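Prolyl-tRNA synthetase (Naegleria fowleri, PDB 6UYH) probably charges tRNA(Pro) with proline, as a class II aminoacyl-tRNA synthetase, by way of a prolyl-adenylate made from proline and ATP. Local coordinates at residues E12-V16 / Q28-K32; K17-F22 / I280-D286. All blocks are in the same frame, centred on the assembly; numbering follows the deposited sequence.

From the first modelled residues the chain runs as an irregular loop, turns through residues 17-21 and enters helix 22-32. Contact 1 closes this small loop: residues 12-16 fold back on the last turn of the helix, with eleven residues between the two segments. Contact 2 takes the turn itself, 17-22, and joins it to the end of helix 274-283 more than 250 residues later, so it closes a very long loop. The segments alternate along the chain, and the contacts therefore cross. Their centres lie about 10 Å apart and they touch, Ile14 CB packing 3.6 Å from Asp286 O and Ile30 CG2 meeting Ile280 CD1 at 3.9 Å.

Contact 1 (E12-V16 / Q28-K32); sequences EGIDV and QVITK
The N-terminal arm of the model doubles back along helix 22-32, and Ile14, Asp15 and the carbonyl of Gly13 meet Gln28, Val29 and Lys32 on the helix's last turns. Gln28 and Lys32 stand one turn apart, as the backbone bond from Lys32 N to Gln28 O confirms, and both direct their CB toward the arm. The chain of Lys32, stretched out beyond CG, carries NZ to Gly13 O at 2.8 Å; the C=O...N angle of 166° puts the ammonium nearly in line with the carbonyl. The same NZ makes a longer salt bridge to Asp15 OD2 (3.3 Å), donates to a water at 3.0 Å, and reaches Gln28 OE1, also at 3.0 Å. That amide oxygen is shared: Asp15 N gives it an almost straight bond, 3.0 Å with an N-H...O angle of 177°. The two donors approach from opposite faces of the amide, Asp15 N tilted moderately from its plane and Lys32 NZ well above it. At the other end of the amide, NE2 donates to Glu24 on the preceding turn, which helps fix which way round the group lies, while Val16 CG2 packs against this nitrogen. Ile14 supplies the apolar part. Its CG1 lies beside the backbone N (chi1 -47°), and CD1 at the end of that branch rests 3.8 Å from Val29 CG2; Leu352 of helix 343-353 touches both Ile14 and the Lys32 side chain. Gln28 OE1 thus links a main-chain N-H of the arm to the lysine; Asp15 probably offsets part of the lysine's charge, and the Gly13 carbonyl solvates the ammonium, so a partly solvent-exposed loop is held to the helix by a connected polar network rather than by isolated bonds.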
loop_
_atom_site.group_PDB
_atom_site.type_symbol
_atom_site.label_atom_id
_atom_site.label_comp_id
_atom_site.label_asym_id
_atom_site.label_seq_id
_atom_site.Cartn_x
_atom_site.Cartn_y
_atom_site.Cartn_z
ATOM N N GLU A 12 -29.854 6.166 6.255
ATOM C CA GLU A 12 -30.945 6.967 5.707
ATOM C C GLU A 12 -30.688 8.463 5.910
ATOM O O GLU A 12 -30.799 9.253 4.970
ATOM C CB GLU A 12 -32.283 6.568 6.340
ATOM N N GLY A 13 -30.341 8.854 7.134
ATOM C CA GLY A 13 -30.132 10.260 7.423
ATOM C C GLY A 13 -29.348 10.473 8.697
ATOM O O GLY A 13 -29.271 9.596 9.564
ATOM N N ILE A 14 -28.744 11.654 8.785
ATOM C CA ILE A 14 -28.090 12.104 10.009
ATOM C C ILE A 14 -29.179 12.646 10.927
ATOM O O ILE A 14 -29.912 13.567 10.550
ATOM C CB ILE A 14 -27.038 13.181 9.704
ATOM C CG1 ILE A 14 -26.155 12.755 8.525
ATOM C CG2 ILE A 14 -26.203 13.484 10.937
ATOM C CD1 ILE A 14 -25.439 11.437 8.737
ATOM N N ASP A 15 -29.317 12.068 12.118
ATOM C CA ASP A 15 -30.369 12.425 13.060
ATOM C C ASP A 15 -29.887 13.349 14.169
ATOM O O ASP A 15 -30.678 13.693 15.057
ATOM C CB ASP A 15 -30.970 11.156 13.678
ATOM C CG ASP A 15 -31.510 10.199 12.636
ATOM O OD1 ASP A 15 -32.228 10.653 11.720
ATOM O OD2 ASP A 15 -31.204 8.994 12.728
ATOM N N VAL A 16 -28.611 13.727 14.164
ATOM C CA VAL A 16 -28.030 14.614 15.166
ATOM C C VAL A 16 -27.240 15.684 14.429
ATOM O O VAL A 16 -26.419 15.365 13.564
ATOM C CB VAL A 16 -27.121 13.846 16.147
ATOM C CG1 VAL A 16 -26.417 14.809 17.089
ATOM C CG2 VAL A 16 -27.937 12.834 16.940
ATOM N N GLN A 28 -22.211 9.313 13.173
ATOM C CA GLN A 28 -23.265 9.043 12.201
ATOM C C GLN A 28 -22.796 9.335 10.782
ATOM O O GLN A 28 -23.098 8.572 9.859
ATOM C CB GLN A 28 -24.520 9.845 12.545
ATOM C CG GLN A 28 -25.213 9.351 13.811
ATOM C CD GLN A 28 -26.646 9.833 13.923
ATOM O OE1 GLN A 28 -27.323 10.045 12.915
ATOM N NE2 GLN A 28 -27.111 10.024 15.154
ATOM N N VAL A 29 -22.024 10.411 10.590
ATOM C CA VAL A 29 -21.600 10.770 9.238
ATOM C C VAL A 29 -20.598 9.752 8.689
ATOM O O VAL A 29 -20.688 9.350 7.522
ATOM C CB VAL A 29 -21.035 12.205 9.208
ATOM C CG1 VAL A 29 -20.345 12.485 7.874
ATOM C CG2 VAL A 29 -22.154 13.222 9.442
ATOM N N ILE A 30 -19.623 9.320 9.499
ATOM C CA ILE A 30 -18.608 8.428 8.938
ATOM C C ILE A 30 -19.176 7.030 8.674
ATOM O O ILE A 30 -18.710 6.337 7.762
ATOM C CB ILE A 30 -17.352 8.358 9.826
ATOM C CG1 ILE A 30 -17.658 7.679 11.165
ATOM C CG2 ILE A 30 -16.707 9.764 9.970
ATOM C CD1 ILE A 30 -16.504 7.749 12.186
ATOM N N THR A 31 -20.182 6.596 9.444
ATOM C CA THR A 31 -20.745 5.261 9.232
ATOM C C THR A 31 -21.812 5.267 8.145
ATOM O O THR A 31 -21.811 4.398 7.263
ATOM C CB THR A 31 -21.334 4.686 10.531
ATOM O OG1 THR A 31 -22.333 5.571 11.064
ATOM C CG2 THR A 31 -20.234 4.443 11.569
ATOM N N LYS A 32 -22.749 6.215 8.204
ATOM C CA LYS A 32 -23.872 6.193 7.270
ATOM C C LYS A 32 -23.454 6.585 5.858
ATOM O O LYS A 32 -24.140 6.226 4.896
ATOM C CB LYS A 32 -24.993 7.102 7.780
ATOM C CG LYS A 32 -25.584 6.604 9.085
ATOM C CD LYS A 32 -26.685 7.515 9.616
ATOM C CE LYS A 32 -27.308 6.913 10.871
ATOM N NZ LYS A 32 -28.429 7.735 11.415
HETATM O O HOH W 1 -30.432 6.505 9.536
#

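Contact 2 (K17-F22 / I280-D286); sequences KKQENF and IMVHGDD
Lys18 NZ is gripped by two main-chain oxygens at the end of helix 274-283, donating to Gly284 O at 2.7 Å and to Met281 O at 2.8 Å. Its side chain is extended throughout: CG leaves opposite the backbone N (chi1 -163°) and the rest runs straight on, which carries the ammonium across to the C-terminal turn. Neither oxygen is met quite in its carbonyl plane; NZ is tilted from that of Gly284 and lies further above that of Met281. A positive charge beside carbonyls at a helix C terminus is consistent with a favourable interaction with the helix dipole. The backbone of the same lysine is held as well, for Lys18 N donates to Asp286 OD1 at 2.7 Å, on the syn side of the carboxylate and with an N-H...O angle of 173°. The other oxygen, OD2, forms a salt bridge with Lys17 NZ, whose chain bends at its last two torsions to curl back over the carboxylate; the modelled separation is too short to be taken literally. A water donating to OD2 also accepts from Gln19 N, so the carboxylate is tied directly or through water to three successive residues of the turn. Deeper in, Phe22 and Met281 cross at about a right angle, with Phe22 CZ 3.7 Å from Met281 CG. The sulfur completes a Met-aromatic contact, SD lying 5.2 Å from the ring centroid in an oblique position. Around this apolar end, Ile227 of strand 219-227 touches both Phe22 and Met281, Tyr26 of helix 22-32 packs on Met281, and Trp25 lies against Lys18 while bonding through NE1 to Asp285 O; the start of helix 22-32 thus packs against both the end of helix 274-283 and strand 219-227.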
loop_
_atom_site.group_PDB
_atom_site.type_symbol
_atom_site.label_atom_id
_atom_site.label_comp_id
_atom_site.label_asym_id
_atom_site.label_seq_id
_atom_site.Cartn_x
_atom_site.Cartn_y
_atom_site.Cartn_z
ATOM N N LYS A 17 -27.468 16.947 14.780
ATOM C CA LYS A 17 -26.829 18.050 14.076
ATOM C C LYS A 17 -25.378 18.228 14.511
ATOM O O LYS A 17 -24.999 17.918 15.642
ATOM C CB LYS A 17 -27.601 19.351 14.302
ATOM C CG LYS A 17 -28.978 19.350 13.641
ATOM C CD LYS A 17 -29.728 20.659 13.878
ATOM C CE LYS A 17 -29.116 21.815 13.092
ATOM N NZ LYS A 17 -29.117 21.566 11.618
ATOM N N LYS A 18 -24.564 18.735 13.581
ATOM C CA LYS A 18 -23.149 18.965 13.859
ATOM C C LYS A 18 -22.975 19.892 15.055
ATOM O O LYS A 18 -22.061 19.707 15.865
ATOM C CB LYS A 18 -22.477 19.547 12.617
ATOM C CG LYS A 18 -20.955 19.475 12.600
ATOM C CD LYS A 18 -20.413 20.027 11.282
ATOM C CE LYS A 18 -18.915 19.867 11.188
ATOM N NZ LYS A 18 -18.377 20.417 9.889
ATOM N N GLN A 19 -23.868 20.873 15.193
ATOM C CA GLN A 19 -23.867 21.871 16.258
ATOM C C GLN A 19 -24.461 21.361 17.568
ATOM O O GLN A 19 -24.352 22.049 18.588
ATOM C CB GLN A 19 -24.669 23.101 15.802
ATOM C CG GLN A 19 -26.189 22.862 15.805
ATOM C CD GLN A 19 -26.968 23.766 14.851
ATOM O OE1 GLN A 19 -28.051 24.247 15.184
ATOM N NE2 GLN A 19 -26.434 23.973 13.655
ATOM N N GLU A 20 -25.143 20.213 17.556
ATOM C CA GLU A 20 -25.802 19.691 18.753
ATOM C C GLU A 20 -24.890 18.779 19.569
ATOM O O GLU A 20 -24.823 18.886 20.798
ATOM C CB GLU A 20 -27.073 18.910 18.371
ATOM C CG GLU A 20 -28.288 19.765 18.101
ATOM C CD GLU A 20 -29.453 18.963 17.530
ATOM O OE1 GLU A 20 -29.262 17.777 17.174
ATOM O OE2 GLU A 20 -30.556 19.530 17.422
ATOM N N ASN A 21 -24.240 17.834 18.903
ATOM C CA ASN A 21 -23.402 16.847 19.580
ATOM C C ASN A 21 -22.370 16.420 18.543
ATOM O O ASN A 21 -22.665 15.589 17.678
ATOM C CB ASN A 21 -24.224 15.668 20.089
ATOM C CG ASN A 21 -23.393 14.669 20.885
ATOM O OD1 ASN A 21 -22.213 14.467 20.618
ATOM N ND2 ASN A 21 -24.017 14.040 21.872
ATOM N N PHE A 22 -21.181 17.017 18.619
ATOM C CA PHE A 22 -20.212 16.860 17.545
ATOM C C PHE A 22 -19.747 15.418 17.428
ATOM O O PHE A 22 -19.542 14.916 16.316
ATOM C CB PHE A 22 -19.024 17.806 17.775
ATOM C CG PHE A 22 -18.078 17.900 16.605
ATOM C CD1 PHE A 22 -18.554 18.126 15.322
ATOM C CD2 PHE A 22 -16.708 17.791 16.793
ATOM C CE1 PHE A 22 -17.679 18.206 14.239
ATOM C CE2 PHE A 22 -15.826 17.881 15.717
ATOM C CZ PHE A 22 -16.317 18.093 14.437
ATOM N N ILE A 280 -13.285 15.475 6.971
ATOM C CA ILE A 280 -14.682 15.260 7.330
ATOM C C ILE A 280 -15.145 16.277 8.374
ATOM O O ILE A 280 -16.229 16.858 8.256
ATOM C CB ILE A 280 -14.878 13.818 7.819
ATOM C CG1 ILE A 280 -14.557 12.841 6.680
ATOM C CG2 ILE A 280 -16.289 13.637 8.380
ATOM C CD1 ILE A 280 -14.531 11.383 7.125
ATOM N N MET A 281 -14.342 16.499 9.425
ATOM C CA MET A 281 -14.747 17.446 10.456
ATOM C C MET A 281 -14.867 18.863 9.913
ATOM O O MET A 281 -15.710 19.636 10.389
ATOM C CB MET A 281 -13.764 17.430 11.634
ATOM C CG MET A 281 -13.858 16.168 12.480
ATOM S SD MET A 281 -12.635 16.207 13.826
ATOM C CE MET A 281 -13.044 14.666 14.649
ATOM N N VAL A 282 -14.024 19.231 8.941
ATOM C CA VAL A 282 -14.088 20.580 8.384
ATOM C C VAL A 282 -15.308 20.728 7.474
ATOM O O VAL A 282 -16.088 21.679 7.611
ATOM C CB VAL A 282 -12.778 20.928 7.647
ATOM C CG1 VAL A 282 -12.930 22.242 6.884
ATOM C CG2 VAL A 282 -11.608 21.028 8.635
ATOM N N HIS A 283 -15.515 19.777 6.555
ATOM C CA HIS A 283 -16.474 19.973 5.464
ATOM C C HIS A 283 -17.828 19.298 5.655
ATOM O O HIS A 283 -18.789 19.700 4.989
ATOM C CB HIS A 283 -15.904 19.459 4.137
ATOM C CG HIS A 283 -14.673 20.171 3.687
ATOM N ND1 HIS A 283 -14.610 21.538 3.540
ATOM C CD2 HIS A 283 -13.468 19.693 3.300
ATOM C CE1 HIS A 283 -13.406 21.874 3.113
ATOM N NE2 HIS A 283 -12.693 20.773 2.960
ATOM N N GLY A 284 -17.937 18.275 6.498
ATOM C CA GLY A 284 -19.220 17.605 6.666
ATOM C C GLY A 284 -20.292 18.544 7.192
ATOM O O GLY A 284 -20.008 19.542 7.859
ATOM N N ASP A 285 -21.549 18.229 6.877
ATOM C CA ASP A 285 -22.665 19.065 7.296
ATOM C C ASP A 285 -23.800 18.161 7.794
ATOM O O ASP A 285 -23.621 16.957 7.992
ATOM C CB ASP A 285 -23.082 20.024 6.161
ATOM C CG ASP A 285 -23.703 19.307 4.958
ATOM O OD1 ASP A 285 -24.020 18.105 5.049
ATOM O OD2 ASP A 285 -23.887 19.965 3.910
ATOM N N ASP A 286 -24.978 18.750 8.001
ATOM C CA ASP A 286 -26.073 18.011 8.616
ATOM C C ASP A 286 -26.775 17.071 7.648
ATOM O O ASP A 286 -27.641 16.299 8.076
ATOM C CB ASP A 286 -27.083 18.980 9.238
ATOM C CG ASP A 286 -26.526 19.676 10.475
ATOM O OD1 ASP A 286 -25.574 19.147 11.080
ATOM O OD2 ASP A 286 -27.040 20.745 10.841
HETATM O O HOH W 2 -25.291 21.902 12.792
#